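Local coordinates for protein xylooligosaccharide oxidase (Myceliophthora thermophila, PDB 5L6G) that oxidises the C1 hydroxyl of xylose, xylooligosaccharides and related sugars to lactones, passing the electrons through a bicovalently bound FAD to oxygen and releasing hydrogen peroxide, at residues V348-P353 against S442-M447; Y399-P404 against Y465-L470; A34-T39 against Q74-C79; A25-C30 against V83-N88; Y237-P242 against L304-S309. All coordinates share one frame; numbering follows the deposited sequence.

Interaction 1 (V348-P353 against S442-M447); sequences VTSALP and SSDWGM
Val348 and Gly446 form an antiparallel hydrogen-bonded pair where the end of strand 341-349 runs beside the short strand 445-446. Val348 N donates to Gly446 O at 2.8 Å, standing well above the carbonyl plane, while Gly446 N returns a bond of 2.9 Å to Val348 O. That same Val348 O also receives a CA-H...O contact from Trp445 CA at 3.0 Å. The ladder then ends with a longer bond, Ser350 N to Asp444 O at 3.3 Å, made just past both strands. Thr349 and Trp445 are the non-hydrogen-bonded pair and project to one face of the sheet. Their side chains barely meet, because the indole, with CG between its backbone N and carbonyl carbon (chi1 69°), leads away from Thr349 and engages Arg467 in a cation-pi interaction; Trp445 O is hydrogen-bonded to the same arginine. Thr349 OG1 turns along its own chain and donates to Ser350 O, just past the strand, at 2.7 Å in the carbonyl plane, on a lone pair, and it also bonds Tyr411 OH. Beyond the strands Ser350 CB lies alongside Asp444 OD1 at 3.6 Å, whereas Ser350 OG is spent on Ala351 O at 2.8 Å. The opposite face carries Val348, whose isopropyl group packs on Phe401 and His407; across the strands it is paired with Gly446, which has no side chain. Strand 445-446 thus forms one border of the large antiparallel sheet characteristic of the substrate domain in berberine bridge enzyme-like flavoproteins, with the substrate-binding Glu412 about 10 Å from the Val348 side chain.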
# COMPACT_ATOMS: atom_id res chain seq x y z
N VAL A 348 -9.50 -8.33 -0.71
CA VAL A 348 -8.71 -9.54 -0.74
C VAL A 348 -9.74 -10.65 -0.75
O VAL A 348 -10.70 -10.61 0.02
CB VAL A 348 -7.82 -9.66 0.50
CG1 VAL A 348 -7.08 -10.99 0.50
CG2 VAL A 348 -6.84 -8.50 0.54
N THR A 349 -9.60 -11.60 -1.66
CA THR A 349 -10.52 -12.70 -1.72
C THR A 349 -9.77 -14.02 -1.93
O THR A 349 -8.62 -14.06 -2.39
CB THR A 349 -11.58 -12.58 -2.87
OG1 THR A 349 -10.99 -12.92 -4.13
CG2 THR A 349 -12.28 -11.24 -2.95
N SER A 350 -10.47 -15.08 -1.59
CA SER A 350 -10.13 -16.43 -2.03
C SER A 350 -10.41 -16.55 -3.52
O SER A 350 -10.75 -15.57 -4.18
CB SER A 350 -11.00 -17.42 -1.26
OG SER A 350 -12.38 -17.14 -1.50
N ALA A 351 -10.29 -17.76 -4.06
CA ALA A 351 -10.92 -18.06 -5.34
C ALA A 351 -12.42 -17.74 -5.21
O ALA A 351 -12.99 -17.79 -4.13
CB ALA A 351 -10.71 -19.50 -5.74
N LEU A 352 -13.04 -17.38 -6.32
CA LEU A 352 -14.44 -16.98 -6.33
C LEU A 352 -15.30 -18.11 -6.86
O LEU A 352 -14.98 -18.71 -7.88
CB LEU A 352 -14.58 -15.75 -7.23
CG LEU A 352 -13.76 -14.54 -6.80
CD1 LEU A 352 -13.99 -13.36 -7.72
CD2 LEU A 352 -14.07 -14.18 -5.37
N PRO A 353 -16.41 -18.42 -6.17
CA PRO A 353 -17.33 -19.36 -6.73
C PRO A 353 -17.93 -18.81 -8.04
O PRO A 353 -18.02 -17.59 -8.20
CB PRO A 353 -18.37 -19.55 -5.63
CG PRO A 353 -18.22 -18.44 -4.70
CD PRO A 353 -16.86 -17.85 -4.89
N SER A 442 -17.28 -14.09 5.49
CA SER A 442 -16.34 -13.08 5.97
C SER A 442 -14.95 -13.64 6.24
O SER A 442 -13.99 -12.90 6.28
CB SER A 442 -16.90 -12.42 7.23
OG SER A 442 -17.13 -13.41 8.22
N SER A 443 -14.83 -14.94 6.41
CA SER A 443 -13.52 -15.59 6.47
C SER A 443 -12.81 -15.66 5.12
O SER A 443 -11.63 -16.02 5.06
CB SER A 443 -13.65 -17.00 7.07
OG SER A 443 -14.30 -17.85 6.16
N ASP A 444 -13.51 -15.34 4.03
CA ASP A 444 -12.94 -15.46 2.69
C ASP A 444 -12.78 -14.12 1.97
O ASP A 444 -12.46 -14.07 0.79
CB ASP A 444 -13.78 -16.45 1.89
CG ASP A 444 -13.49 -17.88 2.25
OD1 ASP A 444 -12.40 -18.37 1.90
OD2 ASP A 444 -14.35 -18.52 2.88
N TRP A 445 -12.92 -13.02 2.69
CA TRP A 445 -12.54 -11.74 2.12
C TRP A 445 -12.15 -10.76 3.19
O TRP A 445 -12.57 -10.85 4.35
CB TRP A 445 -13.65 -11.16 1.23
CG TRP A 445 -14.88 -10.72 1.97
CD1 TRP A 445 -15.95 -11.48 2.30
CD2 TRP A 445 -15.15 -9.41 2.47
NE1 TRP A 445 -16.88 -10.73 2.99
CE2 TRP A 445 -16.41 -9.45 3.09
CE3 TRP A 445 -14.44 -8.20 2.45
CZ2 TRP A 445 -16.99 -8.33 3.70
CZ3 TRP A 445 -15.02 -7.08 3.03
CH2 TRP A 445 -16.29 -7.16 3.67
N GLY A 446 -11.30 -9.83 2.78
CA GLY A 446 -10.91 -8.70 3.61
C GLY A 446 -10.65 -7.51 2.72
O GLY A 446 -10.96 -7.53 1.53
N MET A 447 -10.08 -6.46 3.29
CA MET A 447 -9.73 -5.27 2.54
C MET A 447 -8.35 -4.79 2.97
O MET A 447 -7.82 -5.24 3.97
CB MET A 447 -10.79 -4.19 2.74
CG MET A 447 -12.06 -4.49 1.96
SD MET A 447 -13.44 -3.38 2.31
CE MET A 447 -14.59 -3.86 1.02

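Interaction 2 (Y399-P404 against Y465-L470); sequences YAFRDP and YYRQNL
Tyr399 and Asn469 face each other across a water that accepts from Asn469 ND2 at 3.1 Å and probably donates to Tyr399 O; the same amide nitrogen also bonds Ser398 O. Ala400 follows with a second bridge: its N donates to another water, which in turn donates to Tyr465 O. The methyl of Ala400 points into the other segment and rests on Tyr466 O, 3.4 Å from CB. Ala400 O is gripped directly by Gln468 NE2 at 2.9 Å, a nearly straight bond (167°) in the carbonyl plane, on a lone pair, with the oxygen also close to the plane of the donor amide. A bend in the glutamine chain at chi2 (-83°) brings the amide back over the loop. These partners lie at and just beyond the C-terminal end of helix 458-466, in the berberine-like part of the enzyme, where Arg467 leaves the helix with positive phi and a short 3-10 turn follows. Tyr466 O there accepts from Asn469 N, while Tyr465 O takes the bridging water. Phe401 comes next, its ring lying under Ala400 CB, which sits 3.8 Å above the plane and over the centre. Beyond that, CE2 and CZ of the ring approach Tyr465 O obliquely, CE2 at 3.5 Å, while Phe401 CE1 meets the aliphatic Arg467 CG at 4.0 Å. A salt bridge from Arg402 to Asp181 then places the loop.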
# COMPACT_ATOMS: atom_id res chain seq x y z
N TYR A 399 -0.16 -7.92 9.60
CA TYR A 399 -0.71 -8.00 8.25
C TYR A 399 -1.47 -9.34 8.10
O TYR A 399 -0.91 -10.40 8.35
CB TYR A 399 0.39 -7.83 7.19
CG TYR A 399 -0.18 -7.90 5.78
CD1 TYR A 399 -0.63 -6.75 5.14
CD2 TYR A 399 -0.26 -9.11 5.10
CE1 TYR A 399 -1.17 -6.80 3.88
CE2 TYR A 399 -0.81 -9.18 3.81
CZ TYR A 399 -1.27 -8.01 3.22
OH TYR A 399 -1.81 -7.99 1.95
N ALA A 400 -2.73 -9.29 7.65
CA ALA A 400 -3.66 -10.40 7.89
C ALA A 400 -3.71 -11.47 6.82
O ALA A 400 -4.23 -12.56 7.04
CB ALA A 400 -5.07 -9.85 8.12
N PHE A 401 -3.20 -11.15 5.64
CA PHE A 401 -3.56 -11.92 4.46
C PHE A 401 -2.41 -12.76 3.93
O PHE A 401 -1.80 -12.44 2.92
CB PHE A 401 -4.12 -10.96 3.42
CG PHE A 401 -5.21 -10.08 3.97
CD1 PHE A 401 -6.39 -10.63 4.43
CD2 PHE A 401 -5.06 -8.73 4.05
CE1 PHE A 401 -7.40 -9.84 4.96
CE2 PHE A 401 -6.06 -7.92 4.58
CZ PHE A 401 -7.23 -8.47 5.03
N ARG A 402 -2.15 -13.85 4.64
CA ARG A 402 -1.00 -14.72 4.38
C ARG A 402 -1.28 -16.16 3.99
O ARG A 402 -0.35 -16.91 3.76
CB ARG A 402 -0.14 -14.75 5.65
CG ARG A 402 0.37 -13.39 6.03
CD ARG A 402 1.26 -12.79 4.95
NE ARG A 402 2.02 -11.66 5.50
CZ ARG A 402 3.00 -11.00 4.87
NH1 ARG A 402 3.43 -11.33 3.65
NH2 ARG A 402 3.59 -9.99 5.51
N ASP A 403 -2.55 -16.55 3.98
CA ASP A 403 -2.95 -17.90 3.60
C ASP A 403 -2.87 -18.09 2.08
O ASP A 403 -3.54 -17.39 1.34
CB ASP A 403 -4.36 -18.20 4.08
CG ASP A 403 -4.70 -19.65 3.97
OD1 ASP A 403 -4.83 -20.16 2.84
OD2 ASP A 403 -4.80 -20.31 5.03
N PRO A 404 -2.06 -19.05 1.63
CA PRO A 404 -1.84 -19.18 0.18
C PRO A 404 -3.08 -19.59 -0.64
O PRO A 404 -3.11 -19.38 -1.85
CB PRO A 404 -0.70 -20.20 0.06
CG PRO A 404 -0.63 -20.90 1.38
CD PRO A 404 -1.32 -20.05 2.41
N TYR A 465 -9.88 -4.76 7.46
CA TYR A 465 -8.47 -4.54 7.22
C TYR A 465 -7.56 -5.53 7.92
O TYR A 465 -6.53 -5.90 7.37
CB TYR A 465 -8.04 -3.14 7.67
CG TYR A 465 -8.53 -1.96 6.86
CD1 TYR A 465 -8.79 -2.05 5.49
CD2 TYR A 465 -8.70 -0.72 7.47
CE1 TYR A 465 -9.24 -0.93 4.76
CE2 TYR A 465 -9.13 0.39 6.76
CZ TYR A 465 -9.40 0.28 5.41
OH TYR A 465 -9.83 1.40 4.74
N TYR A 466 -7.95 -5.96 9.13
CA TYR A 466 -7.09 -6.75 9.99
C TYR A 466 -7.62 -8.13 10.39
O TYR A 466 -6.85 -8.98 10.89
CB TYR A 466 -6.74 -5.95 11.22
CG TYR A 466 -6.16 -4.60 10.89
CD1 TYR A 466 -4.97 -4.49 10.21
CD2 TYR A 466 -6.84 -3.43 11.23
CE1 TYR A 466 -4.44 -3.25 9.90
CE2 TYR A 466 -6.32 -2.19 10.94
CZ TYR A 466 -5.13 -2.10 10.26
OH TYR A 466 -4.61 -0.86 9.97
N ARG A 467 -8.92 -8.36 10.16
CA ARG A 467 -9.57 -9.65 10.34
C ARG A 467 -9.12 -10.36 11.62
O ARG A 467 -9.33 -9.84 12.71
CB ARG A 467 -9.38 -10.51 9.08
CG ARG A 467 -10.20 -10.05 7.87
CD ARG A 467 -11.69 -10.22 8.15
NE ARG A 467 -12.55 -10.06 6.97
CZ ARG A 467 -13.81 -9.62 7.00
NH1 ARG A 467 -14.39 -9.26 8.15
NH2 ARG A 467 -14.51 -9.53 5.87
N GLN A 468 -8.49 -11.52 11.50
CA GLN A 468 -8.20 -12.35 12.65
C GLN A 468 -7.15 -11.74 13.59
O GLN A 468 -6.99 -12.18 14.71
CB GLN A 468 -7.73 -13.74 12.20
CG GLN A 468 -6.29 -13.77 11.68
CD GLN A 468 -6.16 -13.35 10.22
OE1 GLN A 468 -7.12 -12.92 9.59
NE2 GLN A 468 -4.96 -13.50 9.67
N ASN A 469 -6.43 -10.73 13.11
CA ASN A 469 -5.41 -10.07 13.93
C ASN A 469 -5.90 -8.83 14.67
O ASN A 469 -5.15 -8.25 15.47
CB ASN A 469 -4.23 -9.75 13.03
CG ASN A 469 -3.52 -10.98 12.59
OD1 ASN A 469 -3.65 -12.02 13.23
ND2 ASN A 469 -2.77 -10.90 11.51
N LEU A 470 -7.16 -8.47 14.47
CA LEU A 470 -7.70 -7.28 15.11
C LEU A 470 -7.59 -7.35 16.63
O LEU A 470 -7.18 -6.39 17.26
CB LEU A 470 -9.15 -7.04 14.72
CG LEU A 470 -9.78 -5.78 15.32
CD1 LEU A 470 -8.96 -4.54 14.99
CD2 LEU A 470 -11.22 -5.65 14.83
O HOH W 1 -1.14 -12.78 9.65
O HOH W 2 -3.81 -6.63 7.32

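Interaction 3 (A34-T39 against Q74-C79); sequences AKVPVT and QAAVLC
Ala75 O accepts the helical bond from Cys79 N at 3.0 Å, and this turn of helix 70-83 puts Ala75 CB and Cys79 SG on the flank that receives Ala34. No polar group bonds across the interface, which consists of small apolar side chains. Ala34 CB sits against both, 4.1 Å from Ala75 CB and 4.1 Å from Cys79 SG, so the methyl bridges successive turns of the helix. The sulfur itself is locked in a disulfide to Cys30, one turn earlier in the helix that leads into Ala34, and the covalent link therefore lies right beside this packing. At Lys35 that N-terminal helix closes in a Schellman motif, positive phi included, after which Val36 points its side chain toward helix 70-83. The valine straddles two neighbouring residues with its two branches. CG1, anti to the backbone N (chi1 179°), reaches towards Ala76 CB at 4.4 Å, whereas CG2 presses on Ala75 CB at 3.4 Å, closer than usual van der Waals contact, and lies 4.0 Å from Ala76 N. The small alanine side chains on the helix are consistent with the near approach of the backbones, with the CA atoms of Ala34 and Ala75 6.3 Å apart. Behind the valine, Leu31 and Ala65 continue the hydrophobic layer. Helix 70-83 is the connection between strands 63-65 and 87-90, parallel strands separated in the sheet by strand 108-111; the contact thus fastens the N-terminal segment to a beta-alpha-beta crossover of the PCMH-type FAD-binding domain.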
# COMPACT_ATOMS: atom_id res chain seq x y z
N ALA A 34 9.66 24.14 21.76
CA ALA A 34 10.38 22.85 21.65
C ALA A 34 11.41 22.81 20.52
O ALA A 34 12.08 21.79 20.35
CB ALA A 34 9.40 21.69 21.53
N LYS A 35 11.56 23.91 19.78
CA LYS A 35 12.55 24.02 18.70
C LYS A 35 12.28 23.01 17.57
O LYS A 35 13.20 22.51 16.94
CB LYS A 35 13.98 23.85 19.24
CG LYS A 35 14.35 24.76 20.41
CD LYS A 35 15.77 24.48 20.88
CE LYS A 35 16.14 25.24 22.14
NZ LYS A 35 15.85 26.70 22.02
N VAL A 36 11.01 22.71 17.34
CA VAL A 36 10.62 21.84 16.25
C VAL A 36 10.38 22.71 15.00
O VAL A 36 9.58 23.64 15.04
CB VAL A 36 9.31 21.09 16.56
CG1 VAL A 36 8.92 20.21 15.39
CG2 VAL A 36 9.46 20.28 17.84
N PRO A 37 11.06 22.40 13.89
CA PRO A 37 10.78 23.16 12.67
C PRO A 37 9.33 22.94 12.24
O PRO A 37 8.79 21.84 12.44
CB PRO A 37 11.76 22.55 11.63
CG PRO A 37 12.74 21.74 12.39
CD PRO A 37 12.03 21.31 13.66
N VAL A 38 8.71 23.96 11.66
CA VAL A 38 7.33 23.86 11.22
C VAL A 38 7.15 24.53 9.87
O VAL A 38 7.98 25.34 9.44
CB VAL A 38 6.33 24.49 12.23
CG1 VAL A 38 6.33 23.74 13.55
CG2 VAL A 38 6.57 25.98 12.42
N THR A 39 6.04 24.20 9.22
CA THR A 39 5.57 24.97 8.08
C THR A 39 4.48 25.92 8.59
O THR A 39 3.43 25.48 9.05
CB THR A 39 5.04 24.05 6.98
OG1 THR A 39 6.10 23.21 6.51
CG2 THR A 39 4.45 24.87 5.82
N GLN A 74 10.04 13.35 18.26
CA GLN A 74 9.67 13.14 19.66
C GLN A 74 9.03 14.37 20.23
O GLN A 74 8.01 14.28 20.92
CB GLN A 74 10.87 12.84 20.51
CG GLN A 74 11.48 11.51 20.24
CD GLN A 74 12.75 11.36 21.02
OE1 GLN A 74 13.84 11.64 20.50
NE2 GLN A 74 12.62 10.98 22.31
N ALA A 75 9.66 15.51 19.95
CA ALA A 75 9.21 16.77 20.49
C ALA A 75 7.82 17.13 19.96
O ALA A 75 6.99 17.65 20.72
CB ALA A 75 10.20 17.88 20.18
N ALA A 76 7.60 16.89 18.67
CA ALA A 76 6.30 17.14 18.05
C ALA A 76 5.23 16.28 18.69
O ALA A 76 4.16 16.77 19.06
CB ALA A 76 6.34 16.89 16.55
N VAL A 77 5.53 14.99 18.84
CA VAL A 77 4.58 14.08 19.47
C VAL A 77 4.21 14.54 20.88
O VAL A 77 3.02 14.59 21.25
CB VAL A 77 5.14 12.66 19.51
CG1 VAL A 77 4.33 11.78 20.47
CG2 VAL A 77 5.15 12.07 18.11
N LEU A 78 5.22 14.91 21.66
CA LEU A 78 4.98 15.34 23.02
C LEU A 78 4.12 16.59 23.07
O LEU A 78 3.27 16.73 23.97
CB LEU A 78 6.30 15.63 23.72
CG LEU A 78 7.05 14.37 24.11
CD1 LEU A 78 8.54 14.68 24.30
CD2 LEU A 78 6.46 13.81 25.41
N CYS A 79 4.32 17.47 22.09
CA CYS A 79 3.56 18.72 22.02
C CYS A 79 2.08 18.43 21.80
O CYS A 79 1.22 19.00 22.49
CB CYS A 79 4.11 19.64 20.94
SG CYS A 79 5.41 20.70 21.60

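Interaction 4 (A25-C30 against V83-N88); sequences AAIDEC and VGVKAN
Val83 closes the crossover helix 70-83 of the FAD-binding domain and lodges against Ala26, Ile27 and Cys30 of the N-terminal helix 26-33, on the protein surface, away from the substrate and flavin sites. Its two methyls divide the work. CG1, placed anti to the backbone N (chi1 159°), lies 4.0 Å from Ala26 CB and 4.1 Å from Ile27 CB, above the first turn. CG2 touches Ala26 O at 3.6 Å and Cys30 CB at 3.9 Å, thereby spanning one helical turn. Because the valine reaches three residues of the other helix, shortening it to an alanine would probably open a gap beside Ala26 and Cys30 and leave the start of the N-terminal helix less firmly seated. That start has a lock of its own: the backbone N of Ala25, the first ordered residue, donates to Asp28 OD2 at 2.8 Å, using the anti lone pair of the carboxylate, and so ties the chain end to the first turn. After Val83 the chain leaves the helix through Gly84, whose positive phi (97°) would jam a side chain against the preceding carbonyl. The turn delivers Val85 to the same apolar patch just before strand 87-90, where it also packs on Ala80. Ile27 touches both valines, Val83 through CB and Val85 through CD1, and further meets Ala63 of strand 63-65, so that helix, turn and sheet converge on one isoleucine. Its side chain and that of Val85 cross at a slant, with Ile27 CD1 3.9 Å from Val85 CG2.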
# COMPACT_ATOMS: atom_id res chain seq x y z
N ALA A 25 -1.81 29.23 17.81
CA ALA A 25 -2.53 28.41 18.82
C ALA A 25 -1.53 27.70 19.75
O ALA A 25 -0.32 27.83 19.56
CB ALA A 25 -3.44 27.41 18.15
N ALA A 26 -2.05 26.98 20.75
CA ALA A 26 -1.18 26.31 21.73
C ALA A 26 -0.21 25.31 21.06
O ALA A 26 0.95 25.21 21.45
CB ALA A 26 -2.03 25.63 22.78
N ILE A 27 -0.66 24.60 20.05
CA ILE A 27 0.22 23.61 19.39
C ILE A 27 1.40 24.33 18.73
O ILE A 27 2.52 23.83 18.72
CB ILE A 27 -0.53 22.74 18.37
CG1 ILE A 27 0.34 21.58 17.87
CG2 ILE A 27 -0.99 23.56 17.17
CD1 ILE A 27 0.86 20.66 18.96
N ASP A 28 1.15 25.52 18.20
CA ASP A 28 2.20 26.27 17.49
C ASP A 28 3.24 26.77 18.46
O ASP A 28 4.44 26.66 18.22
CB ASP A 28 1.57 27.43 16.73
CG ASP A 28 0.48 26.98 15.82
OD1 ASP A 28 0.80 26.30 14.82
OD2 ASP A 28 -0.70 27.26 16.12
N GLU A 29 2.77 27.32 19.57
CA GLU A 29 3.64 27.78 20.62
C GLU A 29 4.44 26.63 21.23
O GLU A 29 5.61 26.81 21.54
CB GLU A 29 2.83 28.48 21.70
CG GLU A 29 2.14 29.74 21.23
CD GLU A 29 3.06 30.68 20.45
OE1 GLU A 29 4.19 30.98 20.94
OE2 GLU A 29 2.65 31.11 19.34
N CYS A 30 3.81 25.48 21.40
CA CYS A 30 4.53 24.32 21.96
C CYS A 30 5.70 23.93 21.05
O CYS A 30 6.83 23.73 21.49
CB CYS A 30 3.60 23.12 22.12
SG CYS A 30 4.39 21.79 23.05
N VAL A 83 -0.60 19.47 24.51
CA VAL A 83 -1.59 20.46 24.07
C VAL A 83 -2.98 19.84 23.95
O VAL A 83 -3.98 20.50 24.25
CB VAL A 83 -1.11 21.10 22.75
CG1 VAL A 83 -2.24 21.75 21.96
CG2 VAL A 83 -0.01 22.10 23.04
N GLY A 84 -3.04 18.58 23.52
CA GLY A 84 -4.30 17.86 23.47
C GLY A 84 -4.89 17.92 22.09
O GLY A 84 -6.07 18.23 21.92
N VAL A 85 -4.06 17.62 21.09
CA VAL A 85 -4.52 17.46 19.73
C VAL A 85 -3.97 16.11 19.26
O VAL A 85 -3.05 15.56 19.85
CB VAL A 85 -4.07 18.62 18.80
CG1 VAL A 85 -4.67 19.97 19.26
CG2 VAL A 85 -2.55 18.73 18.70
N LYS A 86 -4.59 15.57 18.24
CA LYS A 86 -4.16 14.32 17.66
C LYS A 86 -2.98 14.61 16.76
O LYS A 86 -2.79 15.75 16.34
CB LYS A 86 -5.30 13.68 16.88
CG LYS A 86 -6.53 13.39 17.72
CD LYS A 86 -6.24 12.47 18.88
CE LYS A 86 -7.53 12.12 19.62
NZ LYS A 86 -7.33 11.16 20.74
N ALA A 87 -2.16 13.58 16.48
CA ALA A 87 -0.99 13.74 15.64
C ALA A 87 -0.89 12.57 14.70
O ALA A 87 -1.14 11.44 15.12
CB ALA A 87 0.27 13.84 16.48
N ASN A 88 -0.53 12.82 13.45
CA ASN A 88 -0.27 11.74 12.51
C ASN A 88 0.96 12.01 11.69
O ASN A 88 1.14 13.13 11.26
CB ASN A 88 -1.46 11.56 11.55
CG ASN A 88 -2.77 11.53 12.27
OD1 ASN A 88 -3.38 12.59 12.51
ND2 ASN A 88 -3.18 10.35 12.71

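Interaction 5 (Y237-P242 against L304-S309); sequences YEINLP and LDANLS
Tyr237 brings its ring obliquely to Leu308: ring atom CD2 lies 3.6 Å from Leu308 CD2, while Tyr286, Met269, Met271 and Leu293 add further neighbours to the tyrosine. Its CG sits between the backbone N and the carbonyl carbon (chi1 60°), which carries the ring alongside Leu308. Next in line, Ile239 divides its branches: CG1 meets the same Leu308 methyl, and CG2 presses on Ala306 CB at 3.5 Å, tighter than usual, with Asn307 O close by. Replacing Ile239 with an alanine would probably leave a gap between Ala306 and Leu308 and let the leucine turn more freely. The apolar row ends with Leu241 CD2 against Leu304 CD1 at 4.1 Å, near the end of helix 290-304. Strands 234-240 and 308-314, the latter an outermost strand of the large antiparallel sheet, are joined through the hydrogen-bonded pair Glu238 and Ser309: Glu238 N donates to Ser309 O at 3.0 Å, and Ser309 N to Glu238 O at 2.8 Å. Glu238 and Ser309 point to the other face, where a water joins their side chains: it donates to Glu238 OE1, an oxygen also held by Gln281, and lies 2.6 Å from Ser309 OG. Further along, two waters bridge the separating backbones, one joining Asn240 N to Asn307 O and lying 2.9 Å from Ser309 OG, the other connecting Asn240 O with Asn307 N. Where the strands splay apart, water thus takes over the backbone pairing, while the apolar side chains pack on the face of Ile239 and Leu308.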
# COMPACT_ATOMS: atom_id res chain seq x y z
N TYR A 237 5.58 -7.69 -19.77
CA TYR A 237 4.78 -8.26 -20.85
C TYR A 237 3.31 -8.03 -20.56
O TYR A 237 2.93 -7.72 -19.43
CB TYR A 237 5.04 -9.77 -20.97
CG TYR A 237 4.70 -10.56 -19.72
CD1 TYR A 237 5.61 -10.64 -18.66
CD2 TYR A 237 3.47 -11.21 -19.59
CE1 TYR A 237 5.30 -11.35 -17.51
CE2 TYR A 237 3.15 -11.92 -18.43
CZ TYR A 237 4.07 -11.99 -17.41
OH TYR A 237 3.78 -12.67 -16.25
N GLU A 238 2.50 -8.23 -21.59
CA GLU A 238 1.07 -8.08 -21.48
C GLU A 238 0.37 -9.22 -22.19
O GLU A 238 0.92 -9.82 -23.14
CB GLU A 238 0.67 -6.74 -22.10
CG GLU A 238 1.03 -5.58 -21.22
CD GLU A 238 1.12 -4.24 -21.92
OE1 GLU A 238 0.54 -4.06 -23.02
OE2 GLU A 238 1.77 -3.35 -21.33
N ILE A 239 -0.82 -9.54 -21.72
CA ILE A 239 -1.69 -10.50 -22.40
C ILE A 239 -3.05 -9.89 -22.41
O ILE A 239 -3.70 -9.79 -21.36
CB ILE A 239 -1.75 -11.87 -21.69
CG1 ILE A 239 -0.35 -12.47 -21.52
CG2 ILE A 239 -2.67 -12.81 -22.47
CD1 ILE A 239 -0.27 -13.58 -20.49
N ASN A 240 -3.50 -9.47 -23.60
CA ASN A 240 -4.81 -8.89 -23.72
C ASN A 240 -5.88 -9.96 -23.59
O ASN A 240 -5.72 -11.06 -24.11
CB ASN A 240 -4.96 -8.15 -25.06
CG ASN A 240 -4.19 -6.85 -25.07
OD1 ASN A 240 -4.17 -6.12 -24.08
ND2 ASN A 240 -3.55 -6.54 -26.18
N LEU A 241 -6.94 -9.64 -22.85
CA LEU A 241 -7.99 -10.59 -22.54
C LEU A 241 -9.28 -10.14 -23.19
O LEU A 241 -9.63 -8.96 -23.08
CB LEU A 241 -8.18 -10.69 -21.04
CG LEU A 241 -6.99 -11.16 -20.23
CD1 LEU A 241 -7.24 -10.93 -18.74
CD2 LEU A 241 -6.70 -12.62 -20.54
N PRO A 242 -10.01 -11.06 -23.83
CA PRO A 242 -11.25 -10.71 -24.52
C PRO A 242 -12.44 -10.62 -23.59
O PRO A 242 -13.46 -11.27 -23.81
CB PRO A 242 -11.42 -11.87 -25.49
CG PRO A 242 -10.88 -13.02 -24.74
CD PRO A 242 -9.67 -12.48 -24.05
N LEU A 304 -5.75 -20.03 -21.58
CA LEU A 304 -6.61 -18.90 -21.92
C LEU A 304 -6.81 -18.70 -23.43
O LEU A 304 -7.59 -17.85 -23.84
CB LEU A 304 -6.01 -17.62 -21.37
CG LEU A 304 -5.83 -17.56 -19.85
CD1 LEU A 304 -5.20 -16.24 -19.49
CD2 LEU A 304 -7.16 -17.73 -19.14
N ASP A 305 -6.08 -19.46 -24.23
CA ASP A 305 -6.03 -19.25 -25.66
C ASP A 305 -5.75 -17.78 -25.97
O ASP A 305 -6.55 -17.11 -26.62
CB ASP A 305 -7.33 -19.72 -26.33
CG ASP A 305 -7.21 -19.77 -27.82
OD1 ASP A 305 -6.08 -19.90 -28.34
OD2 ASP A 305 -8.26 -19.67 -28.49
N ALA A 306 -4.61 -17.30 -25.49
CA ALA A 306 -4.24 -15.91 -25.62
C ALA A 306 -2.81 -15.79 -26.12
O ALA A 306 -2.06 -16.77 -26.18
CB ALA A 306 -4.41 -15.19 -24.29
N ASN A 307 -2.46 -14.57 -26.50
CA ASN A 307 -1.15 -14.27 -27.04
C ASN A 307 -0.43 -13.30 -26.15
O ASN A 307 -1.04 -12.39 -25.60
CB ASN A 307 -1.29 -13.67 -28.44
CG ASN A 307 -1.69 -14.69 -29.49
OD1 ASN A 307 -2.27 -15.72 -29.16
ND2 ASN A 307 -1.39 -14.41 -30.75
N LEU A 308 0.88 -13.48 -26.02
CA LEU A 308 1.76 -12.49 -25.40
C LEU A 308 1.85 -11.27 -26.28
O LEU A 308 1.85 -11.39 -27.50
CB LEU A 308 3.19 -13.01 -25.26
CG LEU A 308 3.71 -13.71 -24.02
CD1 LEU A 308 5.21 -13.98 -24.18
CD2 LEU A 308 3.43 -12.89 -22.78
N SER A 309 1.99 -10.10 -25.67
CA SER A 309 2.33 -8.90 -26.44
C SER A 309 3.25 -8.00 -25.63
O SER A 309 3.44 -8.21 -24.42
CB SER A 309 1.07 -8.14 -26.87
OG SER A 309 0.24 -7.84 -25.76
O HOH W 3 0.35 -5.22 -25.42
O HOH W 4 -1.88 -9.82 -25.89
O HOH W 5 -4.41 -12.34 -26.19

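From the N terminus, interaction 4 closes the first loop, joining helix 26-33 to the end of helix 70-83 and the turn beyond. Interaction 3 nests inside that loop, and the two touch through one disulfide, so the N-terminal segment is bound to the FAD-binding domain at two adjoining contacts. Interaction 5 follows in series, closing a loop at one border of the eight-stranded sheet, its centre about 53 and 55 Å from those of interactions 3 and 4. Interaction 1 opens next, at the sheet's other border. Interaction 2 crosses it along the chain, its segments alternating with those of 348-353 and 442-447, and the pair touches, tying the sheet border to helix 458-466.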